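Side-chain contact in 52 protein (Murid herpesvirus 4, PDB 2OA5), which is an abundant gammaherpesvirus tegument protein of the BLRF2 family, probably a structural component of the virion that assembles from several copies of itself: residues G61-R66 against V96-E101. Numbering follows the deposited sequence.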
# COMPACT_ATOMS: atom_id res chain seq x y z
N GLY B 61 -11.68 8.76 4.03
CA GLY B 61 -10.29 9.18 4.12
C GLY B 61 -10.14 10.37 5.04
O GLY B 61 -9.25 10.41 5.90
N ALA B 62 -11.02 11.35 4.88
CA ALA B 62 -10.99 12.54 5.71
C ALA B 62 -11.16 12.21 7.20
O ALA B 62 -10.57 12.86 8.06
CB ALA B 62 -12.07 13.53 5.25
N VAL B 63 -11.97 11.20 7.50
CA VAL B 63 -12.18 10.80 8.89
C VAL B 63 -10.89 10.16 9.40
O VAL B 63 -10.43 10.46 10.51
CB VAL B 63 -13.34 9.77 9.01
CG1 VAL B 63 -13.27 9.06 10.36
CG2 VAL B 63 -14.67 10.48 8.88
N ALA B 64 -10.32 9.27 8.60
CA ALA B 64 -9.08 8.60 8.99
C ALA B 64 -7.99 9.66 9.19
O ALA B 64 -7.18 9.58 10.11
CB ALA B 64 -8.66 7.61 7.91
N MSE B 65 -7.98 10.66 8.32
CA MSE B 65 -6.98 11.71 8.39
C MSE B 65 -7.05 12.49 9.71
O MSE B 65 -6.02 12.83 10.31
CB MSE B 65 -7.12 12.63 7.17
CG MSE B 65 -5.88 12.65 6.29
SE MSE B 65 -4.39 13.38 7.24
CE MSE B 65 -3.35 13.92 5.75
N ARG B 66 -8.27 12.77 10.16
CA ARG B 66 -8.52 13.49 11.41
C ARG B 66 -7.92 12.68 12.57
O ARG B 66 -7.13 13.19 13.36
CB ARG B 66 -10.03 13.65 11.62
CG ARG B 66 -10.48 13.88 13.07
CD ARG B 66 -11.86 13.27 13.32
NE ARG B 66 -12.84 13.76 12.35
CZ ARG B 66 -14.08 13.28 12.22
NH1 ARG B 66 -14.49 12.29 13.00
NH2 ARG B 66 -14.90 13.78 11.31
N VAL B 96 -6.51 2.66 12.66
CA VAL B 96 -7.63 3.58 12.58
C VAL B 96 -8.90 2.92 12.08
O VAL B 96 -8.90 2.15 11.12
CB VAL B 96 -7.25 4.77 11.65
CG1 VAL B 96 -8.49 5.48 11.15
CG2 VAL B 96 -6.37 5.74 12.41
N ASP B 97 -10.01 3.23 12.76
CA ASP B 97 -11.31 2.71 12.40
C ASP B 97 -12.11 3.87 11.83
O ASP B 97 -12.00 4.99 12.31
CB ASP B 97 -12.03 2.14 13.63
CG ASP B 97 -11.35 0.91 14.18
OD1 ASP B 97 -11.17 -0.07 13.42
OD2 ASP B 97 -11.01 0.90 15.38
N VAL B 98 -12.90 3.61 10.80
CA VAL B 98 -13.69 4.66 10.18
C VAL B 98 -15.00 4.14 9.63
O VAL B 98 -15.07 3.03 9.09
CB VAL B 98 -12.89 5.36 9.06
CG1 VAL B 98 -11.71 6.11 9.65
CG2 VAL B 98 -12.39 4.33 8.05
N SER B 99 -16.04 4.95 9.77
CA SER B 99 -17.37 4.63 9.29
C SER B 99 -17.96 5.90 8.72
O SER B 99 -17.67 6.99 9.20
CB SER B 99 -18.24 4.14 10.46
OG SER B 99 -17.63 3.05 11.13
N MSE B 100 -18.79 5.75 7.69
CA MSE B 100 -19.44 6.89 7.05
C MSE B 100 -20.19 7.74 8.09
O MSE B 100 -20.37 8.94 7.90
CB MSE B 100 -20.45 6.41 5.99
CG MSE B 100 -19.88 5.64 4.79
SE MSE B 100 -19.11 6.80 3.47
CE MSE B 100 -20.47 6.83 2.13
N GLU B 101 -20.63 7.10 9.18
CA GLU B 101 -21.36 7.79 10.24
C GLU B 101 -20.58 8.94 10.84
O GLU B 101 -21.13 9.99 11.16
CB GLU B 101 -21.73 6.83 11.37
CG GLU B 101 -23.08 6.18 11.24
CD GLU B 101 -23.42 5.36 12.47
OE1 GLU B 101 -23.57 5.94 13.56
OE2 GLU B 101 -23.53 4.12 12.34
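V98 overlaps V63 and A64 chiefly through its CG1, on the side of the strand turned to the helix. Its CG1 lies 3.4 Å from V63 CG1, closer than two methyls usually pack, and 3.6 Å from A64 N, so it rests against the helix backbone as well as the valine. The V63 methyl involved is anti to its own backbone N (chi1 163°), and this rotation carries CG1 to the strand; the V63 and V98 side chains pass alongside each other, pointing opposite ways. A64 then spans two strand residues: its CB is 3.8 Å from V98 CG1 and 3.9 Å from V96 CG1. V96 uses its CG1 too, which also sits 3.8 Å from A64 CA, and the small alanine lets both valines come down close to the helix. V96 and V98 alternate with D97, whose CB points away from the helix, as expected for a strand with one face on a helix. The segment axes approach to 7.9 Å and run roughly antiparallel, at 144°. Helix 46-76 thus packs on the face of strand 93-99 that carries V96 and V98. The strand pairs antiparallel with a strand of the second subunit, making a sheet continuous across the interface; V98 also packs on L94 of that subunit and A64 on its I68. All four touching residues are buried and meet without polar bonds, which implies that this patch is held by dispersion and burial of apolar surface, with polar links at its margins: R66 NH2 to E102 O and, weakly, K67 NZ to D97 O.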